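Local coordinates for protein L-lactate dehydrogenase (Trichomonas vaginalis, PDB 4UUL) that probably interconverts a 2-hydroxy acid (lactate or malate) and its 2-oxo acid using NAD as the redox cofactor, at residues Q15-L29 with S240-K253. The protein carries 1 engineered substitution. Residues are numbered along the deposited sequence; the frame is centred on the assembly and turned at random. Where two conformers were deposited one is given.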
loop_
_atom_site.group_PDB
_atom_site.type_symbol
_atom_site.label_atom_id
_atom_site.label_comp_id
_atom_site.label_asym_id
_atom_site.label_seq_id
_atom_site.Cartn_x
_atom_site.Cartn_y
_atom_site.Cartn_z
ATOM N N GLN B 15 -10.602 -0.233 -4.859
ATOM C CA GLN B 15 -9.651 -0.165 -3.746
ATOM C C GLN B 15 -8.408 -1.035 -3.958
ATOM O O GLN B 15 -7.311 -0.635 -3.603
ATOM C CB GLN B 15 -10.307 -0.504 -2.431
ATOM C CG GLN B 15 -9.379 -0.184 -1.279
ATOM C CD GLN B 15 -8.811 1.235 -1.331
ATOM O OE1 GLN B 15 -7.608 1.418 -1.350
ATOM N NE2 GLN B 15 -9.688 2.236 -1.373
ATOM N N ILE B 16 -8.593 -2.261 -4.484
ATOM C CA ILE B 16 -7.441 -3.085 -4.752
ATOM C C ILE B 16 -6.539 -2.368 -5.766
ATOM O O ILE B 16 -5.310 -2.248 -5.576
ATOM C CB ILE B 16 -7.844 -4.481 -5.205
ATOM C CG1 ILE B 16 -8.462 -5.247 -4.012
ATOM C CG2 ILE B 16 -6.658 -5.190 -5.780
ATOM C CD1 ILE B 16 -9.148 -6.568 -4.392
ATOM N N GLY B 17 -7.124 -1.856 -6.835
ATOM C CA GLY B 17 -6.319 -1.199 -7.833
ATOM C C GLY B 17 -5.519 -0.023 -7.312
ATOM O O GLY B 17 -4.377 0.228 -7.721
ATOM N N TYR B 18 -6.169 0.720 -6.438
ATOM C CA TYR B 18 -5.566 1.907 -5.825
ATOM C C TYR B 18 -4.278 1.486 -5.101
ATOM O O TYR B 18 -3.205 2.117 -5.253
ATOM C CB TYR B 18 -6.552 2.509 -4.855
ATOM C CG TYR B 18 -6.114 3.768 -4.138
ATOM C CD1 TYR B 18 -6.041 4.984 -4.792
ATOM C CD2 TYR B 18 -5.842 3.754 -2.817
ATOM C CE1 TYR B 18 -5.679 6.159 -4.134
ATOM C CE2 TYR B 18 -5.513 4.897 -2.145
ATOM C CZ TYR B 18 -5.430 6.089 -2.800
ATOM O OH TYR B 18 -5.148 7.194 -2.070
ATOM N N ILE B 19 -4.378 0.478 -4.238
ATOM C CA ILE B 19 -3.242 0.069 -3.437
ATOM C C ILE B 19 -2.183 -0.633 -4.321
ATOM O O ILE B 19 -0.982 -0.435 -4.161
ATOM C CB ILE B 19 -3.656 -0.808 -2.214
ATOM C CG1 ILE B 19 -4.648 -0.063 -1.334
ATOM C CG2 ILE B 19 -2.449 -1.273 -1.451
ATOM C CD1 ILE B 19 -5.307 -0.884 -0.283
ATOM N N LEU B 20 -2.664 -1.566 -5.135
ATOM C CA LEU B 20 -1.773 -2.322 -5.988
ATOM C C LEU B 20 -0.920 -1.452 -6.902
ATOM O O LEU B 20 0.274 -1.688 -7.070
ATOM C CB LEU B 20 -2.628 -3.300 -6.781
ATOM C CG LEU B 20 -2.004 -4.308 -7.680
ATOM C CD1 LEU B 20 -1.050 -5.242 -6.910
ATOM C CD2 LEU B 20 -3.127 -5.113 -8.400
ATOM N N SER B 21 -1.551 -0.486 -7.528
ATOM C CA SER B 21 -0.810 0.404 -8.404
ATOM C C SER B 21 0.289 1.141 -7.667
ATOM O O SER B 21 1.402 1.199 -8.159
ATOM C CB SER B 21 -1.739 1.387 -9.116
ATOM O OG SER B 21 -2.431 2.217 -8.194
ATOM N N HIS B 22 -0.017 1.674 -6.491
ATOM C CA HIS B 22 1.025 2.369 -5.749
ATOM C C HIS B 22 2.144 1.432 -5.274
ATOM O O HIS B 22 3.323 1.769 -5.330
ATOM C CB HIS B 22 0.421 3.114 -4.557
ATOM C CG HIS B 22 -0.251 4.409 -4.897
ATOM N ND1 HIS B 22 -1.551 4.495 -5.321
ATOM C CD2 HIS B 22 0.215 5.685 -4.868
ATOM C CE1 HIS B 22 -1.842 5.766 -5.568
ATOM N NE2 HIS B 22 -0.787 6.496 -5.307
ATOM N N TRP B 23 1.760 0.241 -4.868
ATOM C CA TRP B 23 2.713 -0.714 -4.346
ATOM C C TRP B 23 3.665 -1.119 -5.454
ATOM O O TRP B 23 4.878 -1.123 -5.283
ATOM C CB TRP B 23 1.966 -1.899 -3.758
ATOM C CG TRP B 23 2.683 -2.637 -2.624
ATOM C CD1 TRP B 23 4.010 -2.599 -2.336
ATOM C CD2 TRP B 23 2.082 -3.452 -1.601
ATOM N NE1 TRP B 23 4.294 -3.409 -1.252
ATOM C CE2 TRP B 23 3.122 -3.921 -0.766
ATOM C CE3 TRP B 23 0.780 -3.827 -1.316
ATOM C CZ2 TRP B 23 2.887 -4.732 0.335
ATOM C CZ3 TRP B 23 0.552 -4.640 -0.225
ATOM C CH2 TRP B 23 1.595 -5.088 0.577
ATOM N N ILE B 24 3.123 -1.413 -6.620
ATOM C CA ILE B 24 3.955 -1.767 -7.772
ATOM C C ILE B 24 4.848 -0.583 -8.190
ATOM O O ILE B 24 6.049 -0.741 -8.464
ATOM C CB ILE B 24 3.092 -2.242 -8.946
ATOM C CG1 ILE B 24 2.458 -3.600 -8.572
ATOM C CG2 ILE B 24 3.943 -2.420 -10.214
ATOM C CD1 ILE B 24 1.401 -4.056 -9.484
ATOM N N ALA B 25 4.267 0.616 -8.232
ATOM C CA ALA B 25 5.021 1.797 -8.641
ATOM C C ALA B 25 6.162 2.122 -7.681
ATOM O O ALA B 25 7.125 2.775 -8.087
ATOM C CB ALA B 25 4.136 2.981 -8.799
ATOM N N SER B 26 6.028 1.708 -6.422
ATOM C CA SER B 26 7.056 1.919 -5.426
ATOM C C SER B 26 8.267 1.043 -5.624
ATOM O O SER B 26 9.269 1.253 -4.923
ATOM C CB SER B 26 6.489 1.679 -4.029
ATOM O OG SER B 26 6.434 0.299 -3.715
ATOM N N GLY B 27 8.201 0.061 -6.547
ATOM C CA GLY B 27 9.341 -0.771 -6.865
ATOM C C GLY B 27 9.294 -2.183 -6.304
ATOM O O GLY B 27 10.227 -2.974 -6.514
ATOM N N GLU B 28 8.213 -2.540 -5.613
ATOM C CA GLU B 28 8.182 -3.790 -4.870
ATOM C C GLU B 28 8.076 -5.033 -5.747
ATOM O O GLU B 28 8.486 -6.105 -5.321
ATOM C CB GLU B 28 7.019 -3.781 -3.892
ATOM C CG GLU B 28 6.647 -5.153 -3.330
ATOM C CD GLU B 28 7.760 -5.791 -2.516
ATOM O OE1 GLU B 28 8.706 -5.065 -2.079
ATOM O OE2 GLU B 28 7.656 -7.028 -2.297
ATOM N N LEU B 29 7.550 -4.905 -6.953
ATOM C CA LEU B 29 7.313 -6.090 -7.787
ATOM C C LEU B 29 8.541 -6.395 -8.656
ATOM O O LEU B 29 9.019 -7.518 -8.658
ATOM C CB LEU B 29 6.104 -5.834 -8.660
ATOM C CG LEU B 29 5.732 -6.982 -9.596
ATOM C CD1 LEU B 29 5.464 -8.268 -8.851
ATOM C CD2 LEU B 29 4.482 -6.652 -10.410
ATOM N N SER B 240 -12.284 -6.845 1.813
ATOM C CA SER B 240 -10.854 -6.690 1.985
ATOM C C SER B 240 -10.218 -6.101 0.724
ATOM O O SER B 240 -10.718 -6.261 -0.396
ATOM C CB SER B 240 -10.218 -8.029 2.364
ATOM O OG SER B 240 -10.646 -8.477 3.654
ATOM N N ALA B 241 -9.124 -5.394 0.933
ATOM C CA ALA B 241 -8.398 -4.752 -0.160
ATOM C C ALA B 241 -6.879 -4.878 0.015
ATOM O O ALA B 241 -6.177 -5.384 -0.854
ATOM C CB ALA B 241 -8.835 -3.328 -0.333
ATOM N N ALA B 242 -6.345 -4.415 1.148
ATOM C CA ALA B 242 -4.929 -4.530 1.387
ATOM C C ALA B 242 -4.455 -5.965 1.433
ATOM O O ALA B 242 -3.393 -6.258 0.896
ATOM C CB ALA B 242 -4.535 -3.814 2.652
ATOM N N SER B 243 -5.213 -6.871 2.050
ATOM C CA SER B 243 -4.772 -8.259 2.163
ATOM C C SER B 243 -4.768 -9.023 0.826
ATOM O O SER B 243 -3.794 -9.717 0.554
ATOM C CB SER B 243 -5.451 -9.012 3.321
ATOM O OG SER B 243 -6.835 -9.019 3.141
ATOM N N PRO B 244 -5.818 -8.899 -0.016
ATOM C CA PRO B 244 -5.676 -9.541 -1.348
ATOM C C PRO B 244 -4.583 -8.893 -2.172
ATOM O O PRO B 244 -3.934 -9.585 -2.946
ATOM C CB PRO B 244 -7.060 -9.394 -1.978
ATOM C CG PRO B 244 -7.753 -8.331 -1.197
ATOM C CD PRO B 244 -7.190 -8.413 0.202
ATOM N N THR B 245 -4.350 -7.592 -1.998
ATOM C CA THR B 245 -3.294 -6.937 -2.753
ATOM C C THR B 245 -1.934 -7.508 -2.359
ATOM O O THR B 245 -1.088 -7.800 -3.207
ATOM C CB THR B 245 -3.319 -5.420 -2.532
ATOM O OG1 THR B 245 -4.535 -4.855 -3.044
ATOM C CG2 THR B 245 -2.170 -4.757 -3.240
ATOM N N LYS B 246 -1.709 -7.669 -1.050
ATOM C CA LYS B 246 -0.469 -8.223 -0.520
ATOM C C LYS B 246 -0.246 -9.614 -1.145
ATOM O O LYS B 246 0.835 -9.949 -1.605
ATOM C CB LYS B 246 -0.516 -8.252 0.992
ATOM C CG LYS B 246 0.775 -8.716 1.681
ATOM C CD LYS B 246 0.952 -10.200 1.817
ATOM C CE LYS B 246 2.296 -10.512 2.481
ATOM N NZ LYS B 246 2.461 -11.959 2.738
ATOM N N ALA B 247 -1.275 -10.463 -1.116
ATOM C CA ALA B 247 -1.180 -11.798 -1.673
ATOM C C ALA B 247 -0.926 -11.771 -3.187
ATOM O O ALA B 247 -0.178 -12.590 -3.698
ATOM C CB ALA B 247 -2.472 -12.566 -1.387
ATOM N N ALA B 248 -1.583 -10.850 -3.899
ATOM C CA ALA B 248 -1.414 -10.734 -5.332
ATOM C C ALA B 248 0.012 -10.397 -5.735
ATOM O O ALA B 248 0.589 -11.002 -6.648
ATOM C CB ALA B 248 -2.392 -9.764 -5.926
ATOM N N ILE B 249 0.563 -9.385 -5.108
ATOM C CA ILE B 249 1.955 -9.018 -5.348
ATOM C C ILE B 249 2.876 -10.165 -5.013
ATOM O O ILE B 249 3.772 -10.488 -5.792
ATOM C CB ILE B 249 2.339 -7.743 -4.588
ATOM C CG1 ILE B 249 1.569 -6.562 -5.212
ATOM C CG2 ILE B 249 3.867 -7.484 -4.604
ATOM C CD1 ILE B 249 1.679 -5.315 -4.423
ATOM N N GLN B 250 2.642 -10.796 -3.870
ATOM C CA GLN B 250 3.449 -11.925 -3.428
ATOM C C GLN B 250 3.458 -13.060 -4.483
ATOM O O GLN B 250 4.501 -13.593 -4.871
ATOM C CB GLN B 250 2.882 -12.441 -2.112
ATOM C CG GLN B 250 3.623 -13.629 -1.534
ATOM C CD GLN B 250 3.205 -13.925 -0.126
ATOM O OE1 GLN B 250 2.125 -13.495 0.341
ATOM N NE2 GLN B 250 4.032 -14.662 0.581
ATOM N N HIS B 251 2.288 -13.383 -5.010
ATOM C CA HIS B 251 2.173 -14.404 -6.039
ATOM C C HIS B 251 2.891 -13.973 -7.296
ATOM O O HIS B 251 3.698 -14.729 -7.853
ATOM C CB HIS B 251 0.675 -14.636 -6.320
ATOM C CG HIS B 251 0.358 -15.624 -7.401
ATOM N ND1 HIS B 251 -0.534 -16.658 -7.238
ATOM C CD2 HIS B 251 0.723 -15.658 -8.718
ATOM C CE1 HIS B 251 -0.673 -17.305 -8.366
ATOM N NE2 HIS B 251 0.062 -16.714 -9.294
ATOM N N MET B 252 2.610 -12.764 -7.786
ATOM C CA MET B 252 3.235 -12.323 -9.027
ATOM C C MET B 252 4.763 -12.236 -8.893
ATOM O O MET B 252 5.475 -12.621 -9.819
ATOM C CB MET B 252 2.648 -11.010 -9.501
ATOM C CG MET B 252 3.124 -10.619 -10.914
ATOM S SD MET B 252 2.474 -11.664 -12.227
ATOM C CE MET B 252 0.845 -10.902 -12.443
ATOM N N LYS B 253 5.267 -11.723 -7.777
ATOM C CA LYS B 253 6.699 -11.615 -7.611
ATOM C C LYS B 253 7.366 -12.991 -7.616
ATOM O O LYS B 253 8.429 -13.180 -8.229
ATOM C CB LYS B 253 6.985 -10.844 -6.311
ATOM C CG LYS B 253 8.444 -10.421 -6.169
ATOM C CD LYS B 253 8.663 -9.665 -4.889
ATOM C CE LYS B 253 10.076 -9.156 -4.785
ATOM N NZ LYS B 253 10.163 -8.196 -3.648
#
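Thr245 is the knob of this helix pair: its side chain drops into a hole made by Ile16, Ile19, Leu20 and Trp23, where helices 15-25 and 242-253 cross at -45° with their axes 9.0 Å apart. Its two branches divide the work: a chi1 of -64° sets OG1 beside the backbone N and CG2 anti to it. CG2 reaches Trp23 CE3 at 3.6 Å and packs on Leu20, while OG1 lies against Ile16 CG2 and donates back to Ala241 O at 2.8 Å. That carbonyl, of the N-cap residue, also takes the bond from Thr245 N, the two donors arriving from opposite faces of its plane.

Further along, the tip of Ile249, CD1, comes obliquely against the indole of Trp23, 3.4 Å from CG, and CZ3 and CH2 of the ring reach Lys246 CA and CB across the start of its side chain. Leu20 CD1 packs on Ile249 CG1 and CD1, the two side chains sliding past each other in opposite directions. At the start of the pair, Gln15 CG rests 3.3 Å from Ala241 CB, and Ile16 CD1 meets the Pro244 ring.

The polar link between the two segments is at their C-terminal ends. Past the Schellman turn at Gly27, the extended Lys253 chain brings NZ to Glu28 twice: 3.2 Å to the backbone O, nearly end-on, and 3.1 Å to OE2 in a salt bridge that approaches from above the carboxylate plane. Beside this bridge Leu29 CD1 packs against Met252 CG and Lys253 N.

The helix after the nucleotide-binding loop thus packs on helix 242-257 of the C-terminal domain. Gln15 and Ile16 contact NADH in another structure of this protein; none is bound to this chain. Leu20 and Met252 both touch Phe84 of strand 82-85, helix 156-170 packs on Ala247, and Glu55 of the second subunit accepts from Ala241 N and Ser243 N.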